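Long-range contacts in Lic11098 (Leptospira interrogans serogroup Icterohaemorrhagiae serovar copenhageni, PDB 4U08), which is of unknown function but is a leucine-rich repeat protein of a human pathogen, regarded as a possible virulence factor that probably works by binding partners: residues Q6-E14 with N21-G29; L331-Q342 with Q353-L364. All coordinates share one frame; numbering follows the deposited sequence.

Interaction 1 (Q6-E14 with N21-G29)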
loop_
_atom_site.group_PDB
_atom_site.type_symbol
_atom_site.label_atom_id
_atom_site.label_comp_id
_atom_site.label_asym_id
_atom_site.label_seq_id
_atom_site.Cartn_x
_atom_site.Cartn_y
_atom_site.Cartn_z
ATOM N N GLN A 6 -14.040 -5.464 -40.289
ATOM C CA GLN A 6 -12.887 -5.032 -39.498
ATOM C C GLN A 6 -13.290 -3.940 -38.505
ATOM O O GLN A 6 -13.788 -2.891 -38.917
ATOM C CB GLN A 6 -11.737 -4.559 -40.406
ATOM C CG GLN A 6 -10.380 -4.495 -39.690
ATOM C CD GLN A 6 -9.251 -3.870 -40.484
ATOM O OE1 GLN A 6 -9.317 -3.693 -41.705
ATOM N NE2 GLN A 6 -8.158 -3.554 -39.798
ATOM N N THR A 7 -13.082 -4.200 -37.193
ATOM C CA THR A 7 -13.407 -3.276 -36.093
ATOM C C THR A 7 -12.159 -2.824 -35.325
ATOM O O THR A 7 -12.193 -1.791 -34.659
ATOM C CB THR A 7 -14.474 -3.859 -35.148
ATOM O OG1 THR A 7 -14.034 -5.122 -34.666
ATOM C CG2 THR A 7 -15.846 -3.995 -35.804
ATOM N N TYR A 8 -11.067 -3.605 -35.420
ATOM C CA TYR A 8 -9.784 -3.338 -34.767
ATOM C C TYR A 8 -8.833 -2.732 -35.781
ATOM O O TYR A 8 -8.543 -3.363 -36.804
ATOM C CB TYR A 8 -9.171 -4.640 -34.185
ATOM C CG TYR A 8 -8.027 -4.399 -33.219
ATOM C CD1 TYR A 8 -8.232 -4.432 -31.844
ATOM C CD2 TYR A 8 -6.733 -4.148 -33.680
ATOM C CE1 TYR A 8 -7.183 -4.221 -30.951
ATOM C CE2 TYR A 8 -5.681 -3.913 -32.794
ATOM C CZ TYR A 8 -5.912 -3.947 -31.430
ATOM O OH TYR A 8 -4.869 -3.744 -30.554
ATOM N N TYR A 9 -8.314 -1.537 -35.476
ATOM C CA TYR A 9 -7.380 -0.833 -36.348
ATOM C C TYR A 9 -6.129 -0.427 -35.609
ATOM O O TYR A 9 -6.188 -0.105 -34.427
ATOM C CB TYR A 9 -8.056 0.388 -36.983
ATOM C CG TYR A 9 -8.984 0.039 -38.126
ATOM C CD1 TYR A 9 -8.529 0.040 -39.445
ATOM C CD2 TYR A 9 -10.314 -0.311 -37.892
ATOM C CE1 TYR A 9 -9.383 -0.265 -40.505
ATOM C CE2 TYR A 9 -11.174 -0.628 -38.943
ATOM C CZ TYR A 9 -10.703 -0.608 -40.247
ATOM O OH TYR A 9 -11.542 -0.921 -41.287
ATOM N N ARG A 10 -4.996 -0.462 -36.299
ATOM C CA ARG A 10 -3.687 -0.094 -35.755
ATOM C C ARG A 10 -3.113 1.088 -36.567
ATOM O O ARG A 10 -2.041 1.612 -36.245
ATOM C CB ARG A 10 -2.750 -1.325 -35.788
ATOM C CG ARG A 10 -1.459 -1.198 -34.980
ATOM C CD ARG A 10 -1.582 -1.707 -33.554
ATOM N NE ARG A 10 -0.662 -1.007 -32.654
ATOM C CZ ARG A 10 0.583 -1.396 -32.397
ATOM N NH1 ARG A 10 1.075 -2.494 -32.960
ATOM N NH2 ARG A 10 1.347 -0.690 -31.577
ATOM N N ASN A 11 -3.866 1.523 -37.600
ATOM C CA ASN A 11 -3.475 2.582 -38.527
ATOM C C ASN A 11 -4.642 3.545 -38.759
ATOM O O ASN A 11 -5.703 3.120 -39.217
ATOM C CB ASN A 11 -3.016 1.942 -39.845
ATOM C CG ASN A 11 -2.264 2.869 -40.760
ATOM O OD1 ASN A 11 -2.852 3.697 -41.462
ATOM N ND2 ASN A 11 -0.945 2.734 -40.791
ATOM N N ILE A 12 -4.437 4.839 -38.434
ATOM C CA ILE A 12 -5.449 5.898 -38.558
ATOM C C ILE A 12 -5.876 6.120 -40.033
ATOM O O ILE A 12 -7.067 6.339 -40.274
ATOM C CB ILE A 12 -5.032 7.208 -37.823
ATOM C CG1 ILE A 12 -6.219 8.203 -37.714
ATOM C CG2 ILE A 12 -3.769 7.858 -38.411
ATOM C CD1 ILE A 12 -6.201 9.130 -36.492
ATOM N N THR A 13 -4.940 5.999 -41.007
ATOM C CA THR A 13 -5.252 6.150 -42.438
ATOM C C THR A 13 -6.245 5.069 -42.878
ATOM O O THR A 13 -7.237 5.387 -43.540
ATOM C CB THR A 13 -3.964 6.214 -43.285
ATOM O OG1 THR A 13 -3.148 7.292 -42.817
ATOM C CG2 THR A 13 -4.241 6.396 -44.776
ATOM N N GLU A 14 -5.997 3.808 -42.463
ATOM C CA GLU A 14 -6.858 2.658 -42.746
ATOM C C GLU A 14 -8.204 2.818 -42.045
ATOM O O GLU A 14 -9.241 2.531 -42.644
ATOM C CB GLU A 14 -6.179 1.349 -42.303
ATOM C CG GLU A 14 -4.974 0.949 -43.140
ATOM C CD GLU A 14 -5.271 0.649 -44.597
ATOM O OE1 GLU A 14 -5.898 -0.400 -44.872
ATOM O OE2 GLU A 14 -4.886 1.467 -45.461
ATOM N N ASN A 21 -17.073 1.806 -38.588
ATOM C CA ASN A 21 -16.721 0.410 -38.318
ATOM C C ASN A 21 -15.658 0.306 -37.227
ATOM O O ASN A 21 -15.591 -0.720 -36.548
ATOM C CB ASN A 21 -16.217 -0.291 -39.592
ATOM C CG ASN A 21 -17.257 -0.455 -40.673
ATOM O OD1 ASN A 21 -18.298 -1.102 -40.485
ATOM N ND2 ASN A 21 -16.975 0.107 -41.841
ATOM N N VAL A 22 -14.813 1.352 -37.081
ATOM C CA VAL A 22 -13.723 1.396 -36.100
ATOM C C VAL A 22 -14.299 1.422 -34.678
ATOM O O VAL A 22 -15.086 2.309 -34.340
ATOM C CB VAL A 22 -12.714 2.554 -36.353
ATOM C CG1 VAL A 22 -11.412 2.335 -35.584
ATOM C CG2 VAL A 22 -12.430 2.730 -37.843
ATOM N N ARG A 23 -13.973 0.376 -33.893
ATOM C CA ARG A 23 -14.406 0.226 -32.497
ATOM C C ARG A 23 -13.211 0.382 -31.563
ATOM O O ARG A 23 -13.343 0.934 -30.469
ATOM C CB ARG A 23 -15.112 -1.112 -32.268
ATOM C CG ARG A 23 -16.380 -1.277 -33.096
ATOM C CD ARG A 23 -17.562 -1.737 -32.272
ATOM N NE ARG A 23 -18.237 -0.615 -31.622
ATOM C CZ ARG A 23 -19.243 0.073 -32.155
ATOM N NH1 ARG A 23 -19.698 -0.232 -33.365
ATOM N NH2 ARG A 23 -19.798 1.073 -31.484
ATOM N N ILE A 24 -12.042 -0.099 -32.006
ATOM C CA ILE A 24 -10.791 -0.007 -31.264
ATOM C C ILE A 24 -9.714 0.521 -32.198
ATOM O O ILE A 24 -9.483 -0.063 -33.264
ATOM C CB ILE A 24 -10.356 -1.368 -30.618
ATOM C CG1 ILE A 24 -11.418 -1.923 -29.636
ATOM C CG2 ILE A 24 -8.973 -1.248 -29.954
ATOM C CD1 ILE A 24 -11.287 -3.444 -29.342
ATOM N N LEU A 25 -9.044 1.602 -31.787
ATOM C CA LEU A 25 -7.920 2.163 -32.526
ATOM C C LEU A 25 -6.701 2.145 -31.618
ATOM O O LEU A 25 -6.658 2.853 -30.604
ATOM C CB LEU A 25 -8.209 3.575 -33.083
ATOM C CG LEU A 25 -7.092 4.217 -33.926
ATOM C CD1 LEU A 25 -6.892 3.476 -35.253
ATOM C CD2 LEU A 25 -7.377 5.676 -34.180
ATOM N N ASN A 26 -5.733 1.299 -31.970
ATOM C CA ASN A 26 -4.506 1.120 -31.214
ATOM C C ASN A 26 -3.333 1.771 -31.929
ATOM O O ASN A 26 -2.795 1.202 -32.876
ATOM C CB ASN A 26 -4.241 -0.383 -30.938
ATOM C CG ASN A 26 -3.127 -0.676 -29.944
ATOM O OD1 ASN A 26 -2.913 -1.822 -29.546
ATOM N ND2 ASN A 26 -2.375 0.326 -29.528
ATOM N N LEU A 27 -2.905 2.941 -31.438
ATOM C CA LEU A 27 -1.773 3.661 -32.020
ATOM C C LEU A 27 -0.584 3.737 -31.066
ATOM O O LEU A 27 0.310 4.559 -31.289
ATOM C CB LEU A 27 -2.188 5.079 -32.487
ATOM C CG LEU A 27 -3.355 5.209 -33.478
ATOM C CD1 LEU A 27 -3.688 6.669 -33.731
ATOM C CD2 LEU A 27 -3.060 4.515 -34.801
ATOM N N SER A 28 -0.556 2.878 -30.012
ATOM C CA SER A 28 0.533 2.887 -29.028
ATOM C C SER A 28 1.894 2.614 -29.660
ATOM O O SER A 28 1.973 1.857 -30.630
ATOM C CB SER A 28 0.316 1.877 -27.898
ATOM O OG SER A 28 -1.008 1.522 -27.556
ATOM N N GLY A 29 2.940 3.216 -29.081
ATOM C CA GLY A 29 4.334 3.062 -29.492
ATOM C C GLY A 29 4.585 3.223 -30.978
ATOM O O GLY A 29 5.320 2.424 -31.565
#

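Interaction 2 (L331-Q342 with Q353-L364)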
loop_
_atom_site.group_PDB
_atom_site.type_symbol
_atom_site.label_atom_id
_atom_site.label_comp_id
_atom_site.label_asym_id
_atom_site.label_seq_id
_atom_site.Cartn_x
_atom_site.Cartn_y
_atom_site.Cartn_z
ATOM N N LEU A 331 19.328 -11.052 23.331
ATOM C CA LEU A 331 18.753 -12.139 24.107
ATOM C C LEU A 331 19.803 -12.934 24.854
ATOM O O LEU A 331 20.775 -13.382 24.257
ATOM C CB LEU A 331 17.905 -13.095 23.237
ATOM C CG LEU A 331 16.646 -12.514 22.628
ATOM C CD1 LEU A 331 16.086 -13.466 21.531
ATOM C CD2 LEU A 331 15.601 -12.277 23.712
ATOM N N ASN A 332 19.565 -13.145 26.150
ATOM C CA ASN A 332 20.431 -13.883 27.074
ATOM C C ASN A 332 19.962 -15.318 27.157
ATOM O O ASN A 332 20.750 -16.215 27.406
ATOM C CB ASN A 332 20.366 -13.194 28.487
ATOM C CG ASN A 332 20.626 -11.703 28.403
ATOM O OD1 ASN A 332 19.705 -10.886 28.419
ATOM N ND2 ASN A 332 21.874 -11.318 28.163
ATOM N N ALA A 333 18.664 -15.541 26.967
ATOM C CA ALA A 333 18.070 -16.888 27.021
ATOM C C ALA A 333 16.755 -16.925 26.244
ATOM O O ALA A 333 16.173 -15.887 25.966
ATOM C CB ALA A 333 17.810 -17.293 28.477
ATOM N N LEU A 334 16.301 -18.126 25.904
ATOM C CA LEU A 334 15.018 -18.350 25.258
ATOM C C LEU A 334 14.115 -19.023 26.287
ATOM O O LEU A 334 14.586 -19.904 27.015
ATOM C CB LEU A 334 15.139 -19.285 24.052
ATOM C CG LEU A 334 15.760 -18.734 22.776
ATOM C CD1 LEU A 334 15.807 -19.819 21.749
ATOM C CD2 LEU A 334 14.959 -17.533 22.242
ATOM N N PRO A 335 12.806 -18.702 26.328
ATOM C CA PRO A 335 11.930 -19.427 27.265
ATOM C C PRO A 335 11.785 -20.892 26.849
ATOM O O PRO A 335 11.900 -21.203 25.655
ATOM C CB PRO A 335 10.600 -18.656 27.192
ATOM C CG PRO A 335 10.643 -17.891 25.968
ATOM C CD PRO A 335 12.064 -17.708 25.527
ATOM N N LYS A 336 11.566 -21.802 27.829
ATOM C CA LYS A 336 11.373 -23.235 27.554
ATOM C C LYS A 336 10.103 -23.471 26.718
ATOM O O LYS A 336 10.036 -24.435 25.955
ATOM C CB LYS A 336 11.343 -24.082 28.851
ATOM C CG LYS A 336 10.260 -23.699 29.856
ATOM C CD LYS A 336 10.463 -24.382 31.206
ATOM C CE LYS A 336 9.861 -23.593 32.356
ATOM N NZ LYS A 336 8.378 -23.688 32.402
ATOM N N GLU A 337 9.156 -22.537 26.807
ATOM C CA GLU A 337 7.873 -22.537 26.093
ATOM C C GLU A 337 8.039 -22.435 24.565
ATOM O O GLU A 337 7.088 -22.707 23.835
ATOM C CB GLU A 337 6.948 -21.426 26.637
ATOM C CG GLU A 337 6.420 -21.681 28.047
ATOM C CD GLU A 337 7.403 -21.491 29.196
ATOM O OE1 GLU A 337 8.447 -20.825 29.002
ATOM O OE2 GLU A 337 7.124 -22.013 30.299
ATOM N N ILE A 338 9.253 -22.088 24.080
ATOM C CA ILE A 338 9.584 -22.029 22.654
ATOM C C ILE A 338 9.278 -23.374 21.978
ATOM O O ILE A 338 8.918 -23.396 20.802
ATOM C CB ILE A 338 11.047 -21.532 22.406
ATOM C CG1 ILE A 338 11.218 -20.851 21.023
ATOM C CG2 ILE A 338 12.114 -22.637 22.610
ATOM C CD1 ILE A 338 10.922 -19.356 21.009
ATOM N N GLY A 339 9.347 -24.466 22.753
ATOM C CA GLY A 339 9.068 -25.819 22.278
ATOM C C GLY A 339 7.619 -26.077 21.891
ATOM O O GLY A 339 7.337 -27.038 21.177
ATOM N N LYS A 340 6.695 -25.214 22.330
ATOM C CA LYS A 340 5.271 -25.324 22.007
ATOM C C LYS A 340 4.961 -24.761 20.599
ATOM O O LYS A 340 3.843 -24.941 20.111
ATOM C CB LYS A 340 4.412 -24.601 23.046
ATOM C CG LYS A 340 4.354 -25.266 24.425
ATOM C CD LYS A 340 4.397 -24.242 25.582
ATOM C CE LYS A 340 3.249 -23.250 25.657
ATOM N NZ LYS A 340 1.988 -23.873 26.131
ATOM N N LEU A 341 5.937 -24.112 19.946
ATOM C CA LEU A 341 5.749 -23.555 18.595
ATOM C C LEU A 341 5.837 -24.655 17.533
ATOM O O LEU A 341 6.775 -24.693 16.754
ATOM C CB LEU A 341 6.737 -22.399 18.335
ATOM C CG LEU A 341 6.672 -21.220 19.320
ATOM C CD1 LEU A 341 7.751 -20.212 19.011
ATOM C CD2 LEU A 341 5.307 -20.580 19.331
ATOM N N GLN A 342 4.851 -25.560 17.511
ATOM C CA GLN A 342 4.850 -26.750 16.632
ATOM C C GLN A 342 4.830 -26.470 15.123
ATOM O O GLN A 342 5.244 -27.326 14.351
ATOM C CB GLN A 342 3.714 -27.720 17.018
ATOM C CG GLN A 342 3.981 -28.449 18.355
ATOM C CD GLN A 342 5.326 -29.156 18.367
ATOM O OE1 GLN A 342 5.568 -30.103 17.604
ATOM N NE2 GLN A 342 6.257 -28.662 19.183
ATOM N N GLN A 353 23.017 -13.136 22.637
ATOM C CA GLN A 353 24.007 -13.518 23.656
ATOM C C GLN A 353 23.606 -14.832 24.286
ATOM O O GLN A 353 23.761 -15.006 25.488
ATOM C CB GLN A 353 24.127 -12.409 24.727
ATOM C CG GLN A 353 24.626 -11.053 24.196
ATOM C CD GLN A 353 26.022 -11.131 23.614
ATOM O OE1 GLN A 353 26.926 -11.795 24.146
ATOM N NE2 GLN A 353 26.228 -10.451 22.497
ATOM N N LEU A 354 23.049 -15.756 23.484
ATOM C CA LEU A 354 22.591 -17.052 23.978
ATOM C C LEU A 354 23.788 -17.934 24.331
ATOM O O LEU A 354 24.600 -18.246 23.476
ATOM C CB LEU A 354 21.668 -17.752 22.961
ATOM C CG LEU A 354 20.361 -16.986 22.607
ATOM C CD1 LEU A 354 19.661 -17.621 21.395
ATOM C CD2 LEU A 354 19.391 -16.960 23.804
ATOM N N ALA A 355 23.931 -18.274 25.599
ATOM C CA ALA A 355 25.032 -19.151 26.037
ATOM C C ALA A 355 24.508 -20.564 26.149
ATOM O O ALA A 355 25.286 -21.498 26.259
ATOM C CB ALA A 355 25.553 -18.691 27.390
ATOM N N THR A 356 23.179 -20.722 26.088
ATOM C CA THR A 356 22.495 -22.020 26.145
ATOM C C THR A 356 21.154 -21.968 25.375
ATOM O O THR A 356 20.643 -20.883 25.131
ATOM C CB THR A 356 22.281 -22.448 27.628
ATOM O OG1 THR A 356 21.841 -23.801 27.630
ATOM C CG2 THR A 356 21.261 -21.576 28.375
ATOM N N LEU A 357 20.588 -23.133 25.065
ATOM C CA LEU A 357 19.265 -23.285 24.446
ATOM C C LEU A 357 18.442 -24.238 25.298
ATOM O O LEU A 357 19.000 -25.217 25.798
ATOM C CB LEU A 357 19.346 -23.826 23.004
ATOM C CG LEU A 357 19.997 -22.893 21.968
ATOM C CD1 LEU A 357 20.106 -23.578 20.633
ATOM C CD2 LEU A 357 19.226 -21.588 21.823
ATOM N N PRO A 358 17.128 -24.001 25.495
ATOM C CA PRO A 358 16.357 -24.944 26.311
ATOM C C PRO A 358 16.304 -26.306 25.630
ATOM O O PRO A 358 16.318 -26.385 24.396
ATOM C CB PRO A 358 14.985 -24.288 26.405
ATOM C CG PRO A 358 14.909 -23.365 25.223
ATOM C CD PRO A 358 16.290 -22.871 25.023
ATOM N N GLU A 359 16.305 -27.374 26.427
ATOM C CA GLU A 359 16.224 -28.747 25.901
ATOM C C GLU A 359 14.950 -28.932 25.049
ATOM O O GLU A 359 14.989 -29.652 24.047
ATOM C CB GLU A 359 16.247 -29.767 27.058
ATOM C CG GLU A 359 16.246 -31.227 26.602
ATOM C CD GLU A 359 17.386 -31.713 25.716
ATOM O OE1 GLU A 359 17.207 -32.770 25.069
ATOM O OE2 GLU A 359 18.475 -31.094 25.728
ATOM N N GLU A 360 13.860 -28.219 25.424
ATOM C CA GLU A 360 12.556 -28.199 24.752
ATOM C C GLU A 360 12.612 -27.825 23.260
ATOM O O GLU A 360 11.605 -28.002 22.577
ATOM C CB GLU A 360 11.566 -27.297 25.503
ATOM C CG GLU A 360 11.127 -27.830 26.860
ATOM C CD GLU A 360 12.033 -27.534 28.045
ATOM O OE1 GLU A 360 13.131 -26.964 27.847
ATOM O OE2 GLU A 360 11.627 -27.853 29.187
ATOM N N ILE A 361 13.765 -27.324 22.751
ATOM C CA ILE A 361 13.987 -27.011 21.334
ATOM C C ILE A 361 13.872 -28.282 20.466
ATOM O O ILE A 361 13.479 -28.198 19.298
ATOM C CB ILE A 361 15.307 -26.211 21.083
ATOM C CG1 ILE A 361 15.243 -25.426 19.764
ATOM C CG2 ILE A 361 16.578 -27.100 21.166
ATOM C CD1 ILE A 361 16.074 -24.157 19.731
ATOM N N LYS A 362 14.190 -29.457 21.056
ATOM C CA LYS A 362 14.083 -30.760 20.394
ATOM C C LYS A 362 12.639 -31.084 19.992
ATOM O O LYS A 362 12.430 -31.913 19.124
ATOM C CB LYS A 362 14.685 -31.876 21.263
ATOM C CG LYS A 362 13.830 -32.328 22.445
ATOM C CD LYS A 362 14.538 -33.468 23.181
ATOM C CE LYS A 362 13.919 -33.798 24.517
ATOM N NZ LYS A 362 14.930 -34.356 25.461
ATOM N N GLN A 363 11.649 -30.406 20.599
ATOM C CA GLN A 363 10.222 -30.571 20.297
ATOM C C GLN A 363 9.809 -29.837 18.999
ATOM O O GLN A 363 8.673 -29.993 18.550
ATOM C CB GLN A 363 9.372 -30.064 21.475
ATOM C CG GLN A 363 9.662 -30.735 22.822
ATOM C CD GLN A 363 9.054 -30.014 24.019
ATOM O OE1 GLN A 363 8.340 -29.001 23.905
ATOM N NE2 GLN A 363 9.330 -30.520 25.215
ATOM N N LEU A 364 10.720 -29.036 18.405
ATOM C CA LEU A 364 10.456 -28.260 17.180
ATOM C C LEU A 364 10.691 -29.128 15.937
ATOM O O LEU A 364 11.600 -28.875 15.143
ATOM C CB LEU A 364 11.300 -26.946 17.166
ATOM C CG LEU A 364 11.005 -25.926 18.274
ATOM C CD1 LEU A 364 11.782 -24.636 18.043
ATOM C CD2 LEU A 364 9.519 -25.609 18.360
HETATM O O HOH W 1 18.114 -20.409 26.351
HETATM O O HOH W 2 7.854 -26.279 25.582
#

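Interaction 1 (Q6-E14 with N21-G29)
The carbonyl oxygen of Thr7 takes two backbone N-H groups from the facing segment 21-29, just before and at the start of strand 24-26: Arg23 N lies 2.9 Å from Thr7 O and Ile24 N 3.2 Å from it, so one oxygen is gripped by two donors. Tyr9 then bonds in both directions, its N giving to Ile24 O at 2.9 Å and its O receiving Asn26 N, so Tyr8 and Tyr9 pair in parallel with Ile24 and Leu25. Beyond the strands, the long side chain of Arg10 runs alongside Asn26, bends at chi2 (92°) and turns the edge of its guanidinium to two carbonyls; NE to Asn26 O and NH2 to Ser28 O (2.8 Å) are both weak, bent bonds.

On the face that carries Tyr8 and Ile24, the Tyr8 ring crosses the isoleucine, CE1 lying 3.6 Å from Ile24 CG2. The anti placement of CG relative to the backbone N (chi1 -166°) carries this ring along its neighbour towards Asn26. On the face of Tyr9 and Leu25 the contact is mostly apolar: Val22 sets both methyls against the Tyr9 ring, Val22 CG1 3.7 Å from Tyr9 CD2, while Leu25 CD1 touches Tyr9 CB. Gln6 NE2 lies over one face of the same ring and donates to Tyr8 O. Further in, Ile12 CB meets Leu27 CD1 at 4.3 Å, and Ala15 packs on Tyr9, Val22 and Leu25. Strand, short helix and next strand in parallel make one turn of a leucine-rich repeat solenoid and the start of the next, here at its N-terminal end.

Interaction 2 (L331-Q342 with Q353-L364)
Successive convex-side segments of a leucine-rich repeat solenoid stack here, each running through a loop into a short 3-10 turn, 336-340 and 359-363. Where the loops begin, Gln353 N donates to Leu331 O at 2.8 Å. The Leu354 side chain crosses that of Leu334 at about a right angle, with Leu354 CD2 pressing on the backbone at Ala333 CA at a tight 3.5 Å while the methyl of that alanine points away. A water bridges Leu334 N and Thr356 O, linking two loop backbones that do not bond directly at this point. Leu334, buried in the solenoid core, sets CD1 against Leu357 CD2 at 3.9 Å, the two leucines side by side as equivalent positions of adjacent coils. The compact, puckered ring of Pro358 fills the next step, its CG 3.9 Å from Ile338 CG2.

Along the 3-10 turns, Gly339 lets the backbones close in, its CA 3.4 Å from Glu360 O. Glu360 lies alongside Lys336, its CB against Lys336 O. Leu364, with CG anti to its carbonyl carbon (chi1 -63°), rests CD2 against both Ile338 O and Leu341 O. Gln342, bent at chi2, brings NE2 to Gln363 O at 2.8 Å, above the carbonyl plane.

From the N terminus, interaction 1 comes first: 6-14 and 21-29 close a short loop of six residues, half of them helical, pairing strand 8-9 with strand 24-26 at the start of the solenoid. The chain then winds through the intervening repeats before interaction 2, where 331-342 and 353-364 are separated by ten residues that include strand 346-348. The loops follow in series, neither nested nor crossed. The centres of interactions 1 and 2 lie about 67 Å apart, on opposite sides of the chain's centre. Interaction 1 joins neighbouring strands near one end, whereas interaction 2 joins the loops and 3-10 turns behind the strands near the other, next to helix 379-388.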